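Local structure of LbaCas13a H328A (C2c2) (Lachnospiraceae bacterium NK4A179, 5WLH) at residues I1287-L1292 / V1297-E1302; I1328-K1333 / L1366-E1371. The protein is a CRISPR-Cas13a nuclease that binds a guide crRNA and, as other Cas13a enzymes do, probably processes its precursor and cleaves target RNA. One frame throughout, in Å; residues are numbered along the deposited sequence.

Contact 1 of 2, residues I1287-L1292 / V1297-E1302; sequences ILYNIL and VNVRFE. With nucleotides of chain B.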
loop_
_atom_site.group_PDB
_atom_site.type_symbol
_atom_site.label_atom_id
_atom_site.label_comp_id
_atom_site.label_asym_id
_atom_site.label_seq_id
_atom_site.Cartn_x
_atom_site.Cartn_y
_atom_site.Cartn_z
ATOM N N ILE A 1287 -3.781 -5.429 -5.308
ATOM C CA ILE A 1287 -4.235 -4.669 -4.151
ATOM C C ILE A 1287 -5.684 -5.004 -3.833
ATOM O O ILE A 1287 -6.057 -5.174 -2.665
ATOM C CB ILE A 1287 -4.019 -3.174 -4.405
ATOM C CG1 ILE A 1287 -2.513 -2.875 -4.318
ATOM C CG2 ILE A 1287 -4.782 -2.343 -3.382
ATOM C CD1 ILE A 1287 -2.148 -1.483 -4.817
ATOM N N LEU A 1288 -6.522 -5.116 -4.868
ATOM C CA LEU A 1288 -7.905 -5.544 -4.670
ATOM C C LEU A 1288 -7.958 -6.932 -4.051
ATOM O O LEU A 1288 -8.668 -7.161 -3.069
ATOM C CB LEU A 1288 -8.648 -5.530 -6.007
ATOM C CG LEU A 1288 -10.052 -6.154 -6.014
ATOM C CD1 LEU A 1288 -10.969 -5.403 -5.085
ATOM C CD2 LEU A 1288 -10.615 -6.118 -7.418
ATOM N N TYR A 1289 -7.205 -7.870 -4.618
ATOM C CA TYR A 1289 -7.156 -9.227 -4.072
ATOM C C TYR A 1289 -6.724 -9.217 -2.601
ATOM O O TYR A 1289 -7.288 -9.937 -1.762
ATOM C CB TYR A 1289 -6.208 -10.050 -4.935
ATOM C CG TYR A 1289 -5.787 -11.372 -4.338
ATOM C CD1 TYR A 1289 -6.519 -12.529 -4.592
ATOM C CD2 TYR A 1289 -4.639 -11.474 -3.555
ATOM C CE1 TYR A 1289 -6.137 -13.749 -4.059
ATOM C CE2 TYR A 1289 -4.257 -12.696 -3.009
ATOM C CZ TYR A 1289 -5.011 -13.822 -3.275
ATOM O OH TYR A 1289 -4.639 -15.034 -2.744
ATOM N N ASN A 1290 -5.727 -8.396 -2.269
ATOM C CA ASN A 1290 -5.257 -8.318 -0.885
ATOM C C ASN A 1290 -6.347 -7.815 0.047
ATOM O O ASN A 1290 -6.498 -8.323 1.166
ATOM C CB ASN A 1290 -4.050 -7.376 -0.776
ATOM C CG ASN A 1290 -2.828 -7.882 -1.489
ATOM O OD1 ASN A 1290 -2.730 -9.055 -1.847
ATOM N ND2 ASN A 1290 -1.858 -6.978 -1.697
ATOM N N ILE A 1291 -7.090 -6.781 -0.371
ATOM C CA ILE A 1291 -8.164 -6.261 0.473
ATOM C C ILE A 1291 -9.162 -7.366 0.790
ATOM O O ILE A 1291 -9.561 -7.558 1.943
ATOM C CB ILE A 1291 -8.847 -5.061 -0.204
ATOM C CG1 ILE A 1291 -7.881 -3.877 -0.242
ATOM C CG2 ILE A 1291 -10.152 -4.727 0.514
ATOM C CD1 ILE A 1291 -8.378 -2.716 -1.123
ATOM N N LEU A 1292 -9.549 -8.137 -0.224
ATOM C CA LEU A 1292 -10.468 -9.249 0.017
ATOM C C LEU A 1292 -9.837 -10.324 0.896
ATOM O O LEU A 1292 -10.494 -10.863 1.798
ATOM C CB LEU A 1292 -10.914 -9.840 -1.321
ATOM C CG LEU A 1292 -11.634 -8.750 -2.118
ATOM C CD1 LEU A 1292 -11.650 -9.093 -3.622
ATOM C CD2 LEU A 1292 -13.046 -8.569 -1.591
ATOM N N VAL A 1297 -11.301 -13.784 2.264
ATOM C CA VAL A 1297 -11.976 -14.134 1.018
ATOM C C VAL A 1297 -10.921 -14.238 -0.078
ATOM O O VAL A 1297 -10.209 -13.265 -0.350
ATOM C CB VAL A 1297 -13.047 -13.095 0.658
ATOM C CG1 VAL A 1297 -13.734 -13.445 -0.673
ATOM C CG2 VAL A 1297 -14.072 -12.995 1.781
ATOM N N ASN A 1298 -10.809 -15.418 -0.697
ATOM C CA ASN A 1298 -9.880 -15.662 -1.802
ATOM C C ASN A 1298 -10.634 -15.554 -3.112
ATOM O O ASN A 1298 -11.616 -16.273 -3.307
ATOM C CB ASN A 1298 -9.286 -17.064 -1.754
ATOM C CG ASN A 1298 -8.173 -17.201 -0.793
ATOM O OD1 ASN A 1298 -7.002 -17.135 -1.162
ATOM N ND2 ASN A 1298 -8.519 -17.463 0.453
ATOM N N VAL A 1299 -10.170 -14.697 -4.027
ATOM C CA VAL A 1299 -10.841 -14.599 -5.313
ATOM C C VAL A 1299 -9.846 -14.928 -6.415
ATOM O O VAL A 1299 -8.643 -14.676 -6.294
ATOM C CB VAL A 1299 -11.505 -13.218 -5.533
ATOM C CG1 VAL A 1299 -12.430 -12.902 -4.377
ATOM C CG2 VAL A 1299 -10.457 -12.111 -5.734
ATOM N N ARG A 1300 -10.355 -15.554 -7.481
ATOM C CA ARG A 1300 -9.569 -15.873 -8.665
ATOM C C ARG A 1300 -10.026 -14.966 -9.801
ATOM O O ARG A 1300 -11.140 -15.111 -10.311
ATOM C CB ARG A 1300 -9.712 -17.345 -9.052
ATOM C CG ARG A 1300 -9.155 -18.309 -8.022
ATOM C CD ARG A 1300 -9.298 -19.770 -8.507
ATOM N NE ARG A 1300 -8.567 -20.721 -7.669
ATOM C CZ ARG A 1300 -9.144 -21.543 -6.798
ATOM N NH1 ARG A 1300 -10.463 -21.531 -6.651
ATOM N NH2 ARG A 1300 -8.408 -22.379 -6.073
ATOM N N PHE A 1301 -9.160 -14.036 -10.199
ATOM C CA PHE A 1301 -9.496 -13.094 -11.247
ATOM C C PHE A 1301 -9.459 -13.752 -12.611
ATOM O O PHE A 1301 -8.669 -14.660 -12.873
ATOM C CB PHE A 1301 -8.506 -11.940 -11.273
ATOM C CG PHE A 1301 -8.575 -11.064 -10.088
ATOM C CD1 PHE A 1301 -9.780 -10.595 -9.631
ATOM C CD2 PHE A 1301 -7.396 -10.639 -9.471
ATOM C CE1 PHE A 1301 -9.822 -9.732 -8.548
ATOM C CE2 PHE A 1301 -7.437 -9.789 -8.393
ATOM C CZ PHE A 1301 -8.660 -9.342 -7.925
ATOM N N GLU A 1302 -10.311 -13.261 -13.488
ATOM C CA GLU A 1302 -10.166 -13.493 -14.909
ATOM C C GLU A 1302 -10.164 -12.129 -15.569
ATOM O O GLU A 1302 -10.947 -11.251 -15.200
ATOM C CB GLU A 1302 -11.291 -14.375 -15.465
ATOM C CG GLU A 1302 -11.321 -15.788 -14.886
ATOM C CD GLU A 1302 -10.312 -16.739 -15.524
ATOM O OE1 GLU A 1302 -10.507 -17.975 -15.411
ATOM O OE2 GLU A 1302 -9.323 -16.264 -16.126
ATOM P P A B 29 0.957 1.493 -0.989
ATOM O OP1 A B 29 -0.429 2.013 -0.768
ATOM O OP2 A B 29 2.101 1.782 -0.060
ATOM O "O5'" A B 29 0.959 -0.092 -1.059
ATOM C "C5'" A B 29 0.035 -0.785 -1.881
ATOM C "C4'" A B 29 0.566 -2.147 -2.272
ATOM O "O4'" A B 29 1.887 -2.025 -2.846
ATOM C "C3'" A B 29 0.755 -3.161 -1.155
ATOM O "O3'" A B 29 -0.464 -3.774 -0.792
ATOM C "C2'" A B 29 1.747 -4.124 -1.779
ATOM O "O2'" A B 29 1.104 -4.900 -2.776
ATOM C "C1'" A B 29 2.667 -3.144 -2.500
ATOM N N9 A B 29 3.740 -2.685 -1.593
ATOM C C8 A B 29 3.919 -1.453 -1.023
ATOM N N7 A B 29 4.990 -1.392 -0.248
ATOM C C5 A B 29 5.524 -2.663 -0.329
ATOM C C6 A B 29 6.655 -3.235 0.276
ATOM N N6 A B 29 7.463 -2.535 1.085
ATOM N N1 A B 29 6.912 -4.520 0.011
ATOM C C2 A B 29 6.090 -5.186 -0.811
ATOM N N3 A B 29 4.988 -4.753 -1.445
ATOM C C4 A B 29 4.766 -3.468 -1.150
ATOM P P C B 30 -0.789 -4.198 0.716
ATOM O OP1 C B 30 -2.034 -4.995 0.573
ATOM O OP2 C B 30 -0.728 -3.037 1.645
ATOM O "O5'" C B 30 0.395 -5.158 1.145
ATOM C "C5'" C B 30 0.515 -6.471 0.608
ATOM C "C4'" C B 30 1.780 -7.131 1.095
ATOM O "O4'" C B 30 2.924 -6.299 0.769
ATOM C "C3'" C B 30 1.891 -7.320 2.598
ATOM O "O3'" C B 30 1.187 -8.459 3.049
ATOM C "C2'" C B 30 3.395 -7.425 2.816
ATOM O "O2'" C B 30 3.845 -8.724 2.503
ATOM C "C1'" C B 30 3.929 -6.464 1.747
ATOM N N1 C B 30 4.265 -5.143 2.308
ATOM C C2 C B 30 5.440 -5.064 3.051
ATOM O O2 C B 30 6.111 -6.079 3.217
ATOM N N3 C B 30 5.805 -3.888 3.574
ATOM C C4 C B 30 5.053 -2.821 3.367
ATOM N N4 C B 30 5.487 -1.690 3.924
ATOM C C5 C B 30 3.842 -2.857 2.610
ATOM C C6 C B 30 3.485 -4.045 2.084
HETATM O O HOH W 1 -8.883 -12.376 -2.617
#
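Leu-1292 and Val-1297 join the last turn of helix 1284-1294 to the start of strand 1297-1310 by the direct hydrogen bond between the two segments: Val-1297 N donates to Leu-1292 O at 3.1 Å, from above the carbonyl plane (41° out of it). A water adds three more bonds, giving its protons to Tyr-1289 O and Val-1297 O and accepting Val-1299 N at 3.0 Å, so it bridges the helix backbone to two residues of the strand. The helix segment and the strand run nearly antiparallel, at 151°, the chain reversing between them.

Apolar groups fill the rest. CD1 of Leu-1292 lies against both methyls of Val-1299, 3.9 Å from CG2, the two side chains crossing at about a right angle. Further up, the Phe-1301 ring takes Leu-1288 CD2 at its CZ (3.8 Å) and Tyr-1289 CB at its CE2 (3.7 Å). The Tyr-1289 ring, with CG anti to the backbone N (chi1 166°), slides past the Val-1299 side chain in the opposite direction and sets its CD1-CE1 edge, in plane, against Val-1299 O; its OH comes within 3.5 Å of Asn-1298 OD1.

On its other side the helix meets RNA. Asn-1290 ND2 donates to OP1 of C30 of chain B at 3.0 Å, while Ile-1287 CD1 packs on the sugar of A29 of chain B; Lys-826 N and Met-824 O also bind the Asn-1290 amide and would fix its rotation. The helix thus faces the strand with apolar side chains and a water-bridged backbone, and the RNA with an amide on a phosphate oxygen and an isoleucine on a sugar.

Contact 2 of 2, residues I1328-K1333 / L1366-E1371; sequences ITIREK and LLFYPE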
loop_
_atom_site.group_PDB
_atom_site.type_symbol
_atom_site.label_atom_id
_atom_site.label_comp_id
_atom_site.label_asym_id
_atom_site.label_seq_id
_atom_site.Cartn_x
_atom_site.Cartn_y
_atom_site.Cartn_z
ATOM N N ILE A 1328 -11.837 -6.641 -15.182
ATOM C CA ILE A 1328 -11.457 -7.602 -14.154
ATOM C C ILE A 1328 -12.732 -8.260 -13.664
ATOM O O ILE A 1328 -13.661 -7.584 -13.209
ATOM C CB ILE A 1328 -10.716 -6.921 -12.994
ATOM C CG1 ILE A 1328 -9.465 -6.183 -13.508
ATOM C CG2 ILE A 1328 -10.394 -7.929 -11.921
ATOM C CD1 ILE A 1328 -8.852 -5.212 -12.467
ATOM N N THR A 1329 -12.794 -9.573 -13.775
ATOM C CA THR A 1329 -13.953 -10.237 -13.226
ATOM C C THR A 1329 -13.423 -11.406 -12.428
ATOM O O THR A 1329 -12.201 -11.544 -12.270
ATOM C CB THR A 1329 -14.919 -10.665 -14.335
ATOM O OG1 THR A 1329 -16.166 -11.049 -13.745
ATOM C CG2 THR A 1329 -14.334 -11.807 -15.151
ATOM N N ILE A 1330 -14.319 -12.234 -11.917
ATOM C CA ILE A 1330 -13.937 -13.375 -11.097
ATOM C C ILE A 1330 -14.369 -14.634 -11.833
ATOM O O ILE A 1330 -15.434 -14.647 -12.460
ATOM C CB ILE A 1330 -14.553 -13.264 -9.691
ATOM C CG1 ILE A 1330 -13.948 -12.038 -8.983
ATOM C CG2 ILE A 1330 -14.285 -14.506 -8.886
ATOM C CD1 ILE A 1330 -14.613 -11.679 -7.695
ATOM N N ARG A 1331 -13.520 -15.664 -11.790
ATOM C CA ARG A 1331 -13.804 -16.929 -12.470
ATOM C C ARG A 1331 -15.225 -17.391 -12.163
ATOM O O ARG A 1331 -15.635 -17.440 -11.001
ATOM C CB ARG A 1331 -12.791 -17.992 -12.042
ATOM C CG ARG A 1331 -12.546 -19.079 -13.084
ATOM C CD ARG A 1331 -11.318 -19.912 -12.750
ATOM N NE ARG A 1331 -11.527 -20.721 -11.551
ATOM C CZ ARG A 1331 -10.666 -21.632 -11.104
ATOM N NH1 ARG A 1331 -9.523 -21.847 -11.752
ATOM N NH2 ARG A 1331 -10.946 -22.325 -10.005
ATOM N N GLU A 1332 -15.987 -17.695 -13.218
ATOM C CA GLU A 1332 -17.404 -17.999 -13.044
ATOM C C GLU A 1332 -17.612 -19.279 -12.245
ATOM O O GLU A 1332 -18.628 -19.413 -11.548
ATOM C CB GLU A 1332 -18.085 -18.099 -14.411
ATOM C CG GLU A 1332 -17.455 -17.183 -15.457
ATOM C CD GLU A 1332 -18.132 -17.270 -16.815
ATOM O OE1 GLU A 1332 -19.379 -17.376 -16.856
ATOM O OE2 GLU A 1332 -17.412 -17.236 -17.841
ATOM N N LYS A 1333 -16.663 -20.206 -12.313
ATOM C CA LYS A 1333 -16.740 -21.489 -11.623
ATOM C C LYS A 1333 -15.632 -21.565 -10.583
ATOM O O LYS A 1333 -14.447 -21.506 -10.929
ATOM C CB LYS A 1333 -16.635 -22.646 -12.621
ATOM C CG LYS A 1333 -16.132 -23.949 -12.042
ATOM C CD LYS A 1333 -16.579 -25.117 -12.914
ATOM C CE LYS A 1333 -17.884 -25.713 -12.405
ATOM N NZ LYS A 1333 -17.733 -26.307 -11.043
ATOM N N LEU A 1366 -21.298 -7.388 -3.317
ATOM C CA LEU A 1366 -20.553 -6.152 -3.132
ATOM C C LEU A 1366 -19.677 -5.858 -4.340
ATOM O O LEU A 1366 -19.603 -4.714 -4.809
ATOM C CB LEU A 1366 -19.721 -6.282 -1.856
ATOM C CG LEU A 1366 -18.648 -5.279 -1.470
ATOM C CD1 LEU A 1366 -18.531 -5.284 0.052
ATOM C CD2 LEU A 1366 -17.339 -5.672 -2.110
ATOM N N LEU A 1367 -18.982 -6.875 -4.848
ATOM C CA LEU A 1367 -18.051 -6.647 -5.949
ATOM C C LEU A 1367 -18.769 -6.401 -7.261
ATOM O O LEU A 1367 -18.295 -5.615 -8.095
ATOM C CB LEU A 1367 -17.115 -7.838 -6.096
ATOM C CG LEU A 1367 -16.118 -7.983 -4.946
ATOM C CD1 LEU A 1367 -15.467 -9.354 -5.035
ATOM C CD2 LEU A 1367 -15.081 -6.876 -5.059
ATOM N N PHE A 1368 -19.901 -7.071 -7.472
ATOM C CA PHE A 1368 -20.509 -7.139 -8.797
ATOM C C PHE A 1368 -21.696 -6.220 -8.980
ATOM O O PHE A 1368 -21.989 -5.850 -10.118
ATOM C CB PHE A 1368 -20.979 -8.565 -9.109
ATOM C CG PHE A 1368 -19.900 -9.451 -9.654
ATOM C CD1 PHE A 1368 -19.625 -9.473 -11.019
ATOM C CD2 PHE A 1368 -19.149 -10.245 -8.810
ATOM C CE1 PHE A 1368 -18.630 -10.290 -11.526
ATOM C CE2 PHE A 1368 -18.148 -11.065 -9.314
ATOM C CZ PHE A 1368 -17.887 -11.092 -10.660
ATOM N N TYR A 1369 -22.416 -5.886 -7.914
ATOM C CA TYR A 1369 -23.631 -5.089 -8.059
ATOM C C TYR A 1369 -23.356 -3.831 -8.892
ATOM O O TYR A 1369 -22.400 -3.099 -8.598
ATOM C CB TYR A 1369 -24.185 -4.698 -6.688
ATOM C CG TYR A 1369 -25.586 -4.156 -6.808
ATOM C CD1 TYR A 1369 -25.805 -2.828 -7.141
ATOM C CD2 TYR A 1369 -26.683 -4.992 -6.666
ATOM C CE1 TYR A 1369 -27.084 -2.340 -7.300
ATOM C CE2 TYR A 1369 -27.971 -4.508 -6.818
ATOM C CZ TYR A 1369 -28.163 -3.187 -7.137
ATOM O OH TYR A 1369 -29.443 -2.692 -7.286
ATOM N N PRO A 1370 -24.206 -3.500 -9.887
ATOM C CA PRO A 1370 -25.529 -4.037 -10.246
ATOM C C PRO A 1370 -25.536 -5.331 -11.061
ATOM O O PRO A 1370 -26.624 -5.859 -11.318
ATOM C CB PRO A 1370 -26.140 -2.899 -11.077
ATOM C CG PRO A 1370 -25.011 -2.303 -11.752
ATOM C CD PRO A 1370 -23.842 -2.378 -10.769
ATOM N N GLU A 1371 -24.374 -5.823 -11.470
ATOM C CA GLU A 1371 -24.326 -7.087 -12.190
ATOM C C GLU A 1371 -24.681 -8.226 -11.243
ATOM O O GLU A 1371 -24.383 -8.181 -10.045
ATOM C CB GLU A 1371 -22.943 -7.297 -12.814
ATOM C CG GLU A 1371 -22.721 -8.642 -13.523
ATOM C CD GLU A 1371 -21.322 -8.780 -14.154
ATOM O OE1 GLU A 1371 -21.073 -9.793 -14.847
ATOM O OE2 GLU A 1371 -20.466 -7.887 -13.952
#
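Phe-1368, with CG anti to its carbonyl carbon (chi1 -84°), sends its ring from the last helical residue of 1357-1368 toward strand 1321-1330, where Thr-1329 turns OG1 to meet it by placing that oxygen opposite the backbone N (chi1 -168°). Ile-1330 reaches the helix from the same strand with CD1. This is a helix packed by its C-terminal end on an outer strand of a four-stranded antiparallel sheet; the strand comes second in the chain but lies at the border, next to strand 1297-1310.

The joint is small, burying 159 Å² over both sides, and apolar at heart. Ile-1330 CD1 touches both helix side chains: it meets Leu-1367 CD1 at 3.6 Å, the two side chains crossing at about a right angle, and also reaches Phe-1368 CE2 at 3.9 Å. Beyond these segments, Leu-1263 of helix 1262-1273 touches both Leu-1367 and Phe-1368, and Met-1378 of helix 1375-1378 touches Ile-1330 and Phe-1368, so the ring sits where several elements converge.

After the helix the chain leaves helical geometry at Tyr-1369 and passes through a cis peptide bond before Pro-1370, whose CB lies over one face of the Tyr-1369 ring, toward its rim. The turn brings the Glu-1371 carboxylate back beside Phe-1368, OE2 lying at the ring edge, in plane; the same OE2 makes a long, weak ion pair with Arg-1327. Across the segments, Thr-1329 OG1 likewise approaches the ring edge, near its plane, at 3.4 Å from Phe-1368 CE1.

Reading from the N terminus, contact 1 closes first, across a two-residue connection between helix 1284-1294 and strand 1297-1310. The chain then returns as strand 1321-1330, where contact 2 opens; 32 intervening residues, with two further strands and most of helix 1357-1368, precede its closure at the C-terminal end of that helix. The loops lie in series and neither nests in nor crosses the other. Their centres are 11 Å apart, and the two neighbouring strands join them through probable backbone hydrogen bonds, Glu-1302 N to Thr-1329 O at 2.8 Å and Arg-1331 N to Arg-1300 O at 2.9 Å. Together they tie two helices, one touching the crRNA, to one sheet; Leu-1292 also touches Ile-1363 of helix 1357-1368.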